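Local coordinates for protein putative phosphatase/phosphodiesterase MPN_349 (Mycoplasma pneumoniae M129, PDB 1T71) that probably hydrolyses phosphoester bonds, possibly those of 2',3'-cyclic nucleotides, at a centre built round two ferric ions, at residues N41-T46 with G70-F75; K49-K54 with A81-K86; Y66-N71 with D88-L93. All coordinates share one frame; numbering follows the deposited sequence.

In the fold
Interaction 1 joins two loops at the irons, which Glu43 bridges. It illustrates a common rule of metallophosphoesterases, that the loops following neighbouring parallel strands carry the metal ligands. Interaction 3 pairs the strand leading into the second loop with the edge strand 89-90, and the two contacts share Gly70 and Asn71; their centres are about 9 Å apart. Interaction 2, also centred about 9 Å from interaction 1, packs the helical connections that follow those loops. The side chain of Leu51 is about 12 Å from a bound iron. Glu43 O and Gly50 N, 2.8 Å apart, link 41-46 to 49-54, while Leu51 CD2 reaches Leu89 CD2 of interaction 3 at 4.1 Å.

Interaction 1. Residues N41-T46 with G70-F75; sequences NAENTT and GNHTWF. With FE (Fe (III) ion), chain B; FE (Fe (III) ion), chain C.
Glu43 meets the backbone of Gly70, Asn71 and His72 beside two iron ions, in the pair of loops that supply metal ligands to this calcineurin-like phosphoesterase; the Gly-Asn-His run at 70-72 is a signature of the superfamily. Along 41-46 the first contribution is indirect. Asn41, at the end of strand 37-41, accepts the N-H of Glu43 on its OD1 at 3.1 Å, an Asx turn that helps set the loop. Ala42 then opens a type I turn that includes Glu43. The glutamate CG lies between the backbone N and the carbonyl carbon (chi1 84°), and a bend at chi2 carries the carboxylate to the metals. OE1 bridges, standing 2.2 Å from the iron of chain B and equally far from that of chain C, while OE2 takes the N-H of His72 at 3.0 Å in a nearly straight bond (169°), on its syn side but tilted from the carboxylate plane. Asn71 OD1 binds the iron of chain C at 2.2 Å; His183 completes the bonds to it seen here, and His158, also assigned to this site, lies beside Asn71. Next comes Asn44, modelled with ND2 2.1 Å from the iron of chain B, which Asp12 also binds; His185, likewise assigned to this iron, touches Asn44. Asn44 OD1 lies 3.8 Å from ND1 of His72, with the amide and ring planes 68° apart. His72, probably the proton donor, as in relatives, has ND1 buried without a partner in the model, and the amide ND2 of Asn71 lies over one face of its ring near the rim. Thr45 closes the turn, its N and OG1 reaching Ala42 O from the same face, with OG1 at 2.8 Å.

Interaction 2. Residues K49-K54 with A81-K86; sequences KGLSLK and AVVINK
Val83 projects from the short helix that begins at 80 into the bend between Leu51 and Leu53, and both its methyls lie near Leu51 O before their paths part. With CG1 anti to the backbone N (chi1 176°), that methyl goes on to the side chain of Leu51, where it meets CD2 at 3.9 Å. The two side chains cross at about a right angle, so the contact is made by a branch of each and not along their lengths. CG2 of Val83, set beside its own backbone N, goes on to the next main-chain atoms: it lies 3.7 Å from Leu51 O and 3.6 Å from Leu53 N, and CB of Leu53 follows at 4.1 Å. A single valine thus spans the step from an extended loop into a helix. That step is a helix N-terminus. Ser52 occupies the N-cap position of helix 53-62 and turns away from Val83, its OG accepting from the backbone N of His55, while Leu53 N is taken by a carboxylate oxygen of Asp79, just ahead of helix 80-83. The contact therefore joins two successive helical connections of the alpha/beta fold, the one before strand 66-68 and the one after it. Leu53 carries the outer part of the interface. Its side chain extends past Val83, bringing CG to 4.2 Å from CG1 of Val82 and CD2 to 4.2 Å from CE of Lys86, so that the lysine contributes the aliphatic part of its chain. Lys86 is brought there by the type I turn that starts at Val83, closed by the bond from Lys86 N to Val83 O at 2.9 Å. On the inner side, Leu51 continues inward from Val83 to rest against Tyr56 and Leu59 of helix 53-62.

Interaction 3. Residues Y66-N71 with D88-L93; sequences YITMGN and DLVRPL. With FE (Fe (III) ion), chain C.
With CG1 beside its backbone N (chi1 -71°), Ile67 presents CG2 to Leu89, whose chi2 of -29° is far from a staggered value. Ile67 CG2 and Leu89 CD2 are modelled 3.3 Å apart, so close that with this unusual chi2 the exact placing of the leucine branch is doubtful. Over the sheet's other face Thr68 and Val90 lie side by side and point the same way; Thr68 OG1 is hydrogen-bonded to Asp156. Between these pairs runs the backbone pairing: Ile67 N donates to Asp88 O at 3.0 Å, and Ile67 O receives Val90 N at 2.7 Å in an almost linear bond (174°). This is the parallel pairing of a beta-alpha-beta unit, strand 66-68, helix 80-83 and strand 89-90; the last, short and weakly bonded, is the outermost of the six-stranded sheet on its side. At the start of strand 66-68 the Tyr66 ring comes up to Asp88, CD1 reaching CB at 3.7 Å, with ring and carboxylate planes nearly perpendicular. The carboxylate itself is held by a salt bridge from Lys60 and a hydrogen bond with Tyr56. Met69, bent at chi2 and chi3, crosses Leu89 at about a right angle, its CG 4.0 Å from CD1. Further on, where the strand gives way to the loop carrying the iron ligand Asn71, Pro92 sets its CG 3.5 Å from Gly70 O.

Interaction 1. Residues N41-T46 with G70-F75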
ATOM      1  N   ASN A  41      -0.612   0.112   3.492  1.00 22.40           N
ATOM      2  CA  ASN A  41      -1.747  -0.059   2.599  1.00 21.54           C
ATOM      3  C   ASN A  41      -2.339  -1.358   3.147  1.00 21.23           C
ATOM      4  O   ASN A  41      -1.642  -2.370   3.225  1.00 20.06           O
ATOM      5  CB  ASN A  41      -1.279  -0.248   1.154  1.00 22.26           C
ATOM      6  CG  ASN A  41      -2.431  -0.453   0.195  1.00 22.46           C
ATOM      7  OD1 ASN A  41      -3.249  -1.352   0.381  1.00 22.19           O
ATOM      8  ND2 ASN A  41      -2.505   0.384  -0.840  1.00 22.39           N
ATOM      9  N   ALA A  42      -3.609  -1.327   3.541  1.00 20.67           N
ATOM     10  CA  ALA A  42      -4.261  -2.500   4.127  1.00 21.47           C
ATOM     11  C   ALA A  42      -5.427  -3.041   3.312  1.00 20.87           C
ATOM     12  O   ALA A  42      -6.307  -3.718   3.846  1.00 20.49           O
ATOM     13  CB  ALA A  42      -4.741  -2.156   5.542  1.00 20.38           C
ATOM     14  N   GLU A  43      -5.413  -2.778   2.012  1.00 23.08           N
ATOM     15  CA  GLU A  43      -6.504  -3.201   1.141  1.00 24.04           C
ATOM     16  C   GLU A  43      -6.830  -4.694   1.055  1.00 24.86           C
ATOM     17  O   GLU A  43      -7.908  -5.049   0.579  1.00 27.39           O
ATOM     18  CB  GLU A  43      -6.282  -2.667  -0.276  1.00 21.32           C
ATOM     19  CG  GLU A  43      -5.376  -3.528  -1.125  1.00 19.97           C
ATOM     20  CD  GLU A  43      -5.897  -3.675  -2.536  1.00 23.09           C
ATOM     21  OE1 GLU A  43      -5.323  -4.483  -3.285  1.00 20.15           O
ATOM     22  OE2 GLU A  43      -6.882  -2.986  -2.895  1.00 24.04           O
ATOM     23  N   ASN A  44      -5.917  -5.565   1.484  1.00 22.82           N
ATOM     24  CA  ASN A  44      -6.150  -7.016   1.434  1.00 21.53           C
ATOM     25  C   ASN A  44      -6.166  -7.656   2.825  1.00 22.10           C
ATOM     26  O   ASN A  44      -6.123  -8.877   2.953  1.00 18.70           O
ATOM     27  CB  ASN A  44      -5.051  -7.697   0.610  1.00 23.44           C
ATOM     28  CG  ASN A  44      -5.100  -7.325  -0.864  1.00 24.72           C
ATOM     29  OD1 ASN A  44      -5.972  -7.781  -1.602  1.00 26.34           O
ATOM     30  ND2 ASN A  44      -4.168  -6.492  -1.293  1.00 20.64           N
ATOM     31  N   THR A  45      -6.231  -6.833   3.864  1.00 24.69           N
ATOM     32  CA  THR A  45      -6.190  -7.331   5.229  1.00 23.77           C
ATOM     33  C   THR A  45      -7.139  -8.463   5.625  1.00 25.01           C
ATOM     34  O   THR A  45      -6.686  -9.518   6.072  1.00 26.86           O
ATOM     35  CB  THR A  45      -6.365  -6.175   6.233  1.00 19.69           C
ATOM     36  OG1 THR A  45      -5.339  -5.196   6.021  1.00 19.13           O
ATOM     37  CG2 THR A  45      -6.264  -6.700   7.662  1.00 13.67           C
ATOM     38  N   THR A  46      -8.442  -8.253   5.465  1.00 22.69           N
ATOM     39  CA  THR A  46      -9.442  -9.245   5.860  1.00 23.24           C
ATOM     40  C   THR A  46      -9.799 -10.270   4.776  1.00 24.19           C
ATOM     41  O   THR A  46     -10.469  -9.951   3.791  1.00 23.02           O
ATOM     42  CB  THR A  46     -10.710  -8.518   6.328  1.00 28.30           C
ATOM     43  OG1 THR A  46     -10.350  -7.577   7.351  1.00 28.57           O
ATOM     44  CG2 THR A  46     -11.742  -9.505   6.874  1.00 27.21           C
ATOM     45  N   GLY A  70      -7.016   0.638  -1.703  1.00 24.93           N
ATOM     46  CA  GLY A  70      -6.930   0.362  -3.129  1.00 22.71           C
ATOM     47  C   GLY A  70      -8.225  -0.052  -3.800  1.00 22.64           C
ATOM     48  O   GLY A  70      -9.281   0.539  -3.562  1.00 24.72           O
ATOM     49  N   ASN A  71      -8.160  -1.072  -4.644  1.00 21.17           N
ATOM     50  CA  ASN A  71      -9.358  -1.498  -5.350  1.00 22.13           C
ATOM     51  C   ASN A  71     -10.322  -2.339  -4.529  1.00 22.13           C
ATOM     52  O   ASN A  71     -11.497  -2.418  -4.858  1.00 24.83           O
ATOM     53  CB  ASN A  71      -8.985  -2.215  -6.656  1.00 22.20           C
ATOM     54  CG  ASN A  71      -7.973  -3.318  -6.452  1.00 25.13           C
ATOM     55  OD1 ASN A  71      -6.895  -3.093  -5.909  1.00 25.45           O
ATOM     56  ND2 ASN A  71      -8.313  -4.521  -6.897  1.00 26.56           N
ATOM     57  N   HIS A  72      -9.843  -2.947  -3.451  1.00 24.69           N
ATOM     58  CA  HIS A  72     -10.708  -3.760  -2.607  1.00 24.97           C
ATOM     59  C   HIS A  72     -11.110  -3.024  -1.336  1.00 25.54           C
ATOM     60  O   HIS A  72     -11.498  -3.635  -0.343  1.00 25.14           O
ATOM     61  CB  HIS A  72     -10.010  -5.074  -2.262  1.00 21.44           C
ATOM     62  CG  HIS A  72      -9.984  -6.046  -3.399  1.00 24.25           C
ATOM     63  ND1 HIS A  72      -8.820  -6.618  -3.868  1.00 26.31           N
ATOM     64  CD2 HIS A  72     -10.985  -6.544  -4.163  1.00 23.26           C
ATOM     65  CE1 HIS A  72      -9.107  -7.427  -4.874  1.00 28.52           C
ATOM     66  NE2 HIS A  72     -10.413  -7.399  -5.072  1.00 27.87           N
ATOM     67  N   THR A  73     -11.022  -1.700  -1.384  1.00 24.09           N
ATOM     68  CA  THR A  73     -11.367  -0.858  -0.244  1.00 25.64           C
ATOM     69  C   THR A  73     -12.749  -1.138   0.373  1.00 26.09           C
ATOM     70  O   THR A  73     -12.909  -1.138   1.593  1.00 26.49           O
ATOM     71  CB  THR A  73     -11.341   0.653  -0.637  1.00 24.00           C
ATOM     72  OG1 THR A  73     -10.018   1.036  -1.052  1.00 22.66           O
ATOM     73  CG2 THR A  73     -11.782   1.524   0.547  1.00 23.66           C
ATOM     74  N   TRP A  74     -13.739  -1.399  -0.468  1.00 24.83           N
ATOM     75  CA  TRP A  74     -15.106  -1.568   0.012  1.00 25.56           C
ATOM     76  C   TRP A  74     -15.668  -2.976   0.136  1.00 26.19           C
ATOM     77  O   TRP A  74     -16.887  -3.150   0.227  1.00 27.40           O
ATOM     78  CB  TRP A  74     -16.019  -0.724  -0.882  1.00 23.67           C
ATOM     79  CG  TRP A  74     -15.464   0.662  -1.099  1.00 24.87           C
ATOM     80  CD1 TRP A  74     -15.699   1.774  -0.335  1.00 24.82           C
ATOM     81  CD2 TRP A  74     -14.506   1.056  -2.094  1.00 25.07           C
ATOM     82  NE1 TRP A  74     -14.945   2.831  -0.792  1.00 23.37           N
ATOM     83  CE2 TRP A  74     -14.202   2.418  -1.866  1.00 24.05           C
ATOM     84  CE3 TRP A  74     -13.872   0.388  -3.152  1.00 23.42           C
ATOM     85  CZ2 TRP A  74     -13.289   3.125  -2.659  1.00 23.86           C
ATOM     86  CZ3 TRP A  74     -12.966   1.092  -3.942  1.00 22.26           C
ATOM     87  CH2 TRP A  74     -12.683   2.448  -3.688  1.00 23.88           C
ATOM     88  N   PHE A  75     -14.807  -3.982   0.178  1.00 24.20           N
ATOM     89  CA  PHE A  75     -15.314  -5.339   0.256  1.00 24.32           C
ATOM     90  C   PHE A  75     -15.942  -5.790   1.578  1.00 24.22           C
ATOM     91  O   PHE A  75     -16.904  -6.555   1.559  1.00 23.55           O
ATOM     92  CB  PHE A  75     -14.240  -6.332  -0.177  1.00 24.29           C
ATOM     93  CG  PHE A  75     -14.792  -7.672  -0.540  1.00 25.45           C
ATOM     94  CD1 PHE A  75     -14.770  -8.719   0.371  1.00 25.58           C
ATOM     95  CD2 PHE A  75     -15.384  -7.872  -1.784  1.00 25.83           C
ATOM     96  CE1 PHE A  75     -15.327  -9.949   0.047  1.00 27.36           C
ATOM     97  CE2 PHE A  75     -15.945  -9.097  -2.116  1.00 27.90           C
ATOM     98  CZ  PHE A  75     -15.919 -10.138  -1.198  1.00 27.60           C
TER
HETATM   99 FE    FE B 301      -3.500  -5.659  -3.125  1.00 24.94          FE
HETATM  100 FE    FE C 302      -4.971  -4.078  -5.445  1.00 27.01          FE

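Interaction 2. Residues K49-K54 with A81-K86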
ATOM      1  N   LYS A  49      -9.260  -9.368   1.177  1.00 21.04           N
ATOM      2  CA  LYS A  49      -9.973  -8.232   0.601  1.00 24.23           C
ATOM      3  C   LYS A  49     -10.658  -7.333   1.624  1.00 23.08           C
ATOM      4  O   LYS A  49     -11.494  -7.784   2.412  1.00 22.51           O
ATOM      5  CB  LYS A  49     -11.021  -8.716  -0.408  1.00 32.70           C
ATOM      6  CG  LYS A  49     -10.430  -9.426  -1.614  1.00 36.86           C
ATOM      7  CD  LYS A  49     -11.493  -9.769  -2.643  1.00 40.45           C
ATOM      8  CE  LYS A  49     -12.552 -10.673  -2.055  1.00 43.27           C
ATOM      9  NZ  LYS A  49     -13.629 -10.983  -3.039  1.00 46.89           N
ATOM     10  N   GLY A  50     -10.298  -6.057   1.605  1.00 21.53           N
ATOM     11  CA  GLY A  50     -10.916  -5.113   2.516  1.00 22.84           C
ATOM     12  C   GLY A  50     -10.390  -5.166   3.935  1.00 23.58           C
ATOM     13  O   GLY A  50      -9.454  -5.914   4.243  1.00 20.64           O
ATOM     14  N   LEU A  51     -11.018  -4.383   4.806  1.00 24.52           N
ATOM     15  CA  LEU A  51     -10.593  -4.297   6.199  1.00 24.09           C
ATOM     16  C   LEU A  51     -11.770  -4.252   7.174  1.00 24.83           C
ATOM     17  O   LEU A  51     -12.609  -3.352   7.102  1.00 26.22           O
ATOM     18  CB  LEU A  51      -9.731  -3.042   6.369  1.00 18.66           C
ATOM     19  CG  LEU A  51      -9.145  -2.657   7.728  1.00 19.46           C
ATOM     20  CD1 LEU A  51      -8.130  -3.697   8.187  1.00 19.56           C
ATOM     21  CD2 LEU A  51      -8.492  -1.283   7.602  1.00 17.98           C
ATOM     22  N   SER A  52     -11.828  -5.226   8.080  1.00 21.74           N
ATOM     23  CA  SER A  52     -12.887  -5.282   9.087  1.00 24.01           C
ATOM     24  C   SER A  52     -12.512  -4.323  10.216  1.00 23.87           C
ATOM     25  O   SER A  52     -11.356  -3.907  10.315  1.00 23.13           O
ATOM     26  CB  SER A  52     -13.014  -6.704   9.654  1.00 25.30           C
ATOM     27  OG  SER A  52     -11.855  -7.055  10.402  1.00 24.17           O
ATOM     28  N   LEU A  53     -13.477  -3.974  11.064  1.00 26.70           N
ATOM     29  CA  LEU A  53     -13.208  -3.072  12.186  1.00 27.12           C
ATOM     30  C   LEU A  53     -12.223  -3.780  13.100  1.00 26.94           C
ATOM     31  O   LEU A  53     -11.267  -3.184  13.596  1.00 26.94           O
ATOM     32  CB  LEU A  53     -14.491  -2.786  12.970  1.00 33.08           C
ATOM     33  CG  LEU A  53     -14.621  -1.478  13.764  1.00 35.46           C
ATOM     34  CD1 LEU A  53     -15.325  -1.794  15.076  1.00 36.87           C
ATOM     35  CD2 LEU A  53     -13.272  -0.831  14.026  1.00 34.67           C
ATOM     36  N   LYS A  54     -12.480  -5.064  13.325  1.00 26.51           N
ATOM     37  CA  LYS A  54     -11.628  -5.883  14.170  1.00 28.00           C
ATOM     38  C   LYS A  54     -10.184  -5.780  13.685  1.00 26.77           C
ATOM     39  O   LYS A  54      -9.277  -5.504  14.463  1.00 26.12           O
ATOM     40  CB  LYS A  54     -12.087  -7.346  14.113  1.00 45.07           C
ATOM     41  CG  LYS A  54     -11.327  -8.286  15.047  1.00 48.69           C
ATOM     42  CD  LYS A  54     -11.689  -9.755  14.805  1.00 52.64           C
ATOM     43  CE  LYS A  54     -11.301 -10.183  13.382  1.00 58.49           C
ATOM     44  NZ  LYS A  54     -11.576 -11.627  13.081  1.00 61.07           N
ATOM     45  N   ALA A  81     -18.958   1.559   6.778  1.00 36.73           N
ATOM     46  CA  ALA A  81     -19.359   2.904   7.199  1.00 36.94           C
ATOM     47  C   ALA A  81     -18.456   3.388   8.338  1.00 37.12           C
ATOM     48  O   ALA A  81     -18.070   4.558   8.390  1.00 38.56           O
ATOM     49  CB  ALA A  81     -20.818   2.908   7.652  1.00 33.92           C
ATOM     50  N   VAL A  82     -18.109   2.478   9.240  1.00 31.95           N
ATOM     51  CA  VAL A  82     -17.270   2.824  10.375  1.00 31.66           C
ATOM     52  C   VAL A  82     -15.766   2.802  10.084  1.00 31.35           C
ATOM     53  O   VAL A  82     -15.041   3.696  10.512  1.00 32.61           O
ATOM     54  CB  VAL A  82     -17.566   1.892  11.573  1.00 33.95           C
ATOM     55  CG1 VAL A  82     -16.551   2.125  12.687  1.00 33.97           C
ATOM     56  CG2 VAL A  82     -18.984   2.161  12.092  1.00 34.73           C
ATOM     57  N   VAL A  83     -15.294   1.797   9.359  1.00 29.65           N
ATOM     58  CA  VAL A  83     -13.862   1.704   9.069  1.00 29.81           C
ATOM     59  C   VAL A  83     -13.313   2.793   8.149  1.00 29.71           C
ATOM     60  O   VAL A  83     -12.406   3.542   8.528  1.00 27.89           O
ATOM     61  CB  VAL A  83     -13.506   0.319   8.470  1.00 25.39           C
ATOM     62  CG1 VAL A  83     -12.028   0.269   8.082  1.00 23.87           C
ATOM     63  CG2 VAL A  83     -13.806  -0.772   9.489  1.00 23.54           C
ATOM     64  N   ILE A  84     -13.851   2.895   6.944  1.00 24.90           N
ATOM     65  CA  ILE A  84     -13.337   3.892   6.020  1.00 27.25           C
ATOM     66  C   ILE A  84     -13.628   5.341   6.436  1.00 26.71           C
ATOM     67  O   ILE A  84     -13.115   6.288   5.841  1.00 22.83           O
ATOM     68  CB  ILE A  84     -13.781   3.555   4.557  1.00 45.02           C
ATOM     69  CG1 ILE A  84     -13.714   4.781   3.658  1.00 46.73           C
ATOM     70  CG2 ILE A  84     -15.125   2.910   4.560  1.00 46.23           C
ATOM     71  CD1 ILE A  84     -13.969   4.448   2.203  1.00 50.64           C
ATOM     72  N   ASN A  85     -14.417   5.510   7.494  1.00 31.25           N
ATOM     73  CA  ASN A  85     -14.704   6.843   8.015  1.00 31.63           C
ATOM     74  C   ASN A  85     -13.657   7.194   9.077  1.00 31.00           C
ATOM     75  O   ASN A  85     -13.647   8.305   9.602  1.00 30.47           O
ATOM     76  CB  ASN A  85     -16.104   6.897   8.633  1.00 36.86           C
ATOM     77  CG  ASN A  85     -17.099   7.648   7.766  1.00 38.16           C
ATOM     78  OD1 ASN A  85     -18.309   7.424   7.852  1.00 41.47           O
ATOM     79  ND2 ASN A  85     -16.596   8.551   6.931  1.00 34.91           N
ATOM     80  N   LYS A  86     -12.777   6.243   9.392  1.00 31.54           N
ATOM     81  CA  LYS A  86     -11.734   6.479  10.388  1.00 32.02           C
ATOM     82  C   LYS A  86     -10.836   7.630   9.945  1.00 32.08           C
ATOM     83  O   LYS A  86     -10.400   7.686   8.797  1.00 31.23           O
ATOM     84  CB  LYS A  86     -10.899   5.215  10.617  1.00 27.86           C
ATOM     85  CG  LYS A  86     -11.648   4.105  11.346  1.00 29.14           C
ATOM     86  CD  LYS A  86     -12.081   4.508  12.765  1.00 32.79           C
ATOM     87  CE  LYS A  86     -12.701   3.326  13.504  1.00 33.17           C
ATOM     88  NZ  LYS A  86     -13.089   3.612  14.911  1.00 34.42           N
TER

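Interaction 3. Residues Y66-N71 with D88-L93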
ATOM      1  N   TYR A  66      -1.071   5.330  10.078  1.00 29.18           N
ATOM      2  CA  TYR A  66      -1.964   5.730   8.997  1.00 29.19           C
ATOM      3  C   TYR A  66      -2.169   4.600   7.991  1.00 28.91           C
ATOM      4  O   TYR A  66      -1.312   3.730   7.832  1.00 30.57           O
ATOM      5  CB  TYR A  66      -1.405   6.975   8.312  1.00 29.02           C
ATOM      6  CG  TYR A  66      -1.433   8.199   9.202  1.00 29.25           C
ATOM      7  CD1 TYR A  66      -2.609   8.924   9.377  1.00 30.57           C
ATOM      8  CD2 TYR A  66      -0.299   8.602   9.910  1.00 30.54           C
ATOM      9  CE1 TYR A  66      -2.662  10.023  10.234  1.00 31.01           C
ATOM     10  CE2 TYR A  66      -0.340   9.700  10.776  1.00 30.70           C
ATOM     11  CZ  TYR A  66      -1.528  10.405  10.931  1.00 32.17           C
ATOM     12  OH  TYR A  66      -1.598  11.483  11.784  1.00 30.49           O
ATOM     13  N   ILE A  67      -3.305   4.619   7.307  1.00 25.74           N
ATOM     14  CA  ILE A  67      -3.631   3.570   6.355  1.00 24.61           C
ATOM     15  C   ILE A  67      -4.102   4.079   4.992  1.00 24.50           C
ATOM     16  O   ILE A  67      -4.896   5.021   4.911  1.00 23.74           O
ATOM     17  CB  ILE A  67      -4.739   2.667   6.941  1.00 23.94           C
ATOM     18  CG1 ILE A  67      -4.176   1.828   8.089  1.00 24.71           C
ATOM     19  CG2 ILE A  67      -5.319   1.776   5.870  1.00 24.37           C
ATOM     20  CD1 ILE A  67      -5.207   0.922   8.741  1.00 25.06           C
ATOM     21  N   THR A  68      -3.602   3.453   3.928  1.00 20.54           N
ATOM     22  CA  THR A  68      -4.014   3.792   2.563  1.00 22.02           C
ATOM     23  C   THR A  68      -4.665   2.516   2.016  1.00 21.81           C
ATOM     24  O   THR A  68      -4.419   1.431   2.554  1.00 20.47           O
ATOM     25  CB  THR A  68      -2.809   4.212   1.671  1.00 23.35           C
ATOM     26  OG1 THR A  68      -1.819   3.177   1.657  1.00 22.86           O
ATOM     27  CG2 THR A  68      -2.183   5.493   2.203  1.00 22.00           C
ATOM     28  N   MET A  69      -5.483   2.627   0.969  1.00 19.98           N
ATOM     29  CA  MET A  69      -6.163   1.450   0.431  1.00 21.54           C
ATOM     30  C   MET A  69      -6.003   1.231  -1.074  1.00 21.76           C
ATOM     31  O   MET A  69      -4.976   1.585  -1.653  1.00 22.53           O
ATOM     32  CB  MET A  69      -7.651   1.509   0.803  1.00 24.95           C
ATOM     33  CG  MET A  69      -7.929   1.502   2.307  1.00 24.72           C
ATOM     34  SD  MET A  69      -7.757  -0.130   3.085  1.00 30.17           S
ATOM     35  CE  MET A  69      -6.226  -0.070   3.587  1.00 30.98           C
ATOM     36  N   GLY A  70      -7.016   0.638  -1.703  1.00 24.93           N
ATOM     37  CA  GLY A  70      -6.930   0.362  -3.129  1.00 22.71           C
ATOM     38  C   GLY A  70      -8.225  -0.052  -3.800  1.00 22.64           C
ATOM     39  O   GLY A  70      -9.281   0.539  -3.562  1.00 24.72           O
ATOM     40  N   ASN A  71      -8.160  -1.072  -4.644  1.00 21.17           N
ATOM     41  CA  ASN A  71      -9.358  -1.498  -5.350  1.00 22.13           C
ATOM     42  C   ASN A  71     -10.322  -2.339  -4.529  1.00 22.13           C
ATOM     43  O   ASN A  71     -11.497  -2.418  -4.858  1.00 24.83           O
ATOM     44  CB  ASN A  71      -8.985  -2.215  -6.656  1.00 22.20           C
ATOM     45  CG  ASN A  71      -7.973  -3.318  -6.452  1.00 25.13           C
ATOM     46  OD1 ASN A  71      -6.895  -3.093  -5.909  1.00 25.45           O
ATOM     47  ND2 ASN A  71      -8.313  -4.521  -6.897  1.00 26.56           N
ATOM     48  N   ASP A  88      -7.709   8.365  10.410  1.00 28.12           N
ATOM     49  CA  ASP A  88      -6.347   8.083   9.963  1.00 27.04           C
ATOM     50  C   ASP A  88      -6.311   7.085   8.811  1.00 26.46           C
ATOM     51  O   ASP A  88      -5.308   6.403   8.609  1.00 24.96           O
ATOM     52  CB  ASP A  88      -5.520   7.545  11.129  1.00 32.42           C
ATOM     53  CG  ASP A  88      -6.268   6.504  11.938  1.00 34.58           C
ATOM     54  OD1 ASP A  88      -7.196   5.881  11.384  1.00 34.71           O
ATOM     55  OD2 ASP A  88      -5.930   6.303  13.124  1.00 36.23           O
ATOM     56  N   LEU A  89      -7.406   7.019   8.057  1.00 26.76           N
ATOM     57  CA  LEU A  89      -7.531   6.094   6.933  1.00 26.53           C
ATOM     58  C   LEU A  89      -7.877   6.851   5.656  1.00 26.91           C
ATOM     59  O   LEU A  89      -8.842   7.617   5.625  1.00 28.11           O
ATOM     60  CB  LEU A  89      -8.638   5.081   7.255  1.00 31.28           C
ATOM     61  CG  LEU A  89      -9.182   3.975   6.339  1.00 33.69           C
ATOM     62  CD1 LEU A  89      -9.066   4.361   4.878  1.00 33.74           C
ATOM     63  CD2 LEU A  89      -8.455   2.673   6.628  1.00 33.25           C
ATOM     64  N   VAL A  90      -7.101   6.630   4.599  1.00 22.22           N
ATOM     65  CA  VAL A  90      -7.359   7.291   3.327  1.00 23.23           C
ATOM     66  C   VAL A  90      -7.677   6.271   2.231  1.00 23.06           C
ATOM     67  O   VAL A  90      -6.995   5.253   2.090  1.00 23.29           O
ATOM     68  CB  VAL A  90      -6.143   8.152   2.873  1.00 37.71           C
ATOM     69  CG1 VAL A  90      -5.754   9.129   3.976  1.00 40.37           C
ATOM     70  CG2 VAL A  90      -4.962   7.262   2.541  1.00 40.62           C
ATOM     71  N   ARG A  91      -8.721   6.548   1.461  1.00 22.05           N
ATOM     72  CA  ARG A  91      -9.118   5.668   0.375  1.00 23.55           C
ATOM     73  C   ARG A  91      -8.820   6.366  -0.945  1.00 23.07           C
ATOM     74  O   ARG A  91      -8.399   7.521  -0.959  1.00 25.29           O
ATOM     75  CB  ARG A  91     -10.610   5.313   0.500  1.00 25.42           C
ATOM     76  CG  ARG A  91     -11.536   6.466   0.859  1.00 22.46           C
ATOM     77  CD  ARG A  91     -11.729   7.446  -0.289  1.00 24.15           C
ATOM     78  NE  ARG A  91     -12.738   8.449   0.045  1.00 25.56           N
ATOM     79  CZ  ARG A  91     -13.204   9.367  -0.801  1.00 26.68           C
ATOM     80  NH1 ARG A  91     -12.755   9.422  -2.050  1.00 26.38           N
ATOM     81  NH2 ARG A  91     -14.124  10.232  -0.396  1.00 25.25           N
ATOM     82  N   PRO A  92      -9.019   5.679  -2.074  1.00 25.19           N
ATOM     83  CA  PRO A  92      -8.734   6.337  -3.357  1.00 26.67           C
ATOM     84  C   PRO A  92      -9.560   7.622  -3.572  1.00 27.76           C
ATOM     85  O   PRO A  92     -10.790   7.598  -3.517  1.00 26.64           O
ATOM     86  CB  PRO A  92      -9.056   5.246  -4.377  1.00 24.61           C
ATOM     87  CG  PRO A  92      -8.746   3.969  -3.610  1.00 23.56           C
ATOM     88  CD  PRO A  92      -9.365   4.259  -2.269  1.00 23.44           C
ATOM     89  N   LEU A  93      -8.868   8.737  -3.811  1.00 27.04           N
ATOM     90  CA  LEU A  93      -9.495  10.048  -4.031  1.00 27.79           C
ATOM     91  C   LEU A  93     -10.188  10.101  -5.385  1.00 28.84           C
ATOM     92  O   LEU A  93     -11.216  10.750  -5.570  1.00 28.66           O
ATOM     93  CB  LEU A  93      -8.415  11.140  -3.978  1.00 24.33           C
ATOM     94  CG  LEU A  93      -8.808  12.593  -4.262  1.00 25.42           C
ATOM     95  CD1 LEU A  93      -9.795  13.089  -3.208  1.00 25.04           C
ATOM     96  CD2 LEU A  93      -7.555  13.459  -4.242  1.00 23.79           C
TER
HETATM   97 FE    FE C 302      -4.971  -4.078  -5.445  1.00 27.01          FE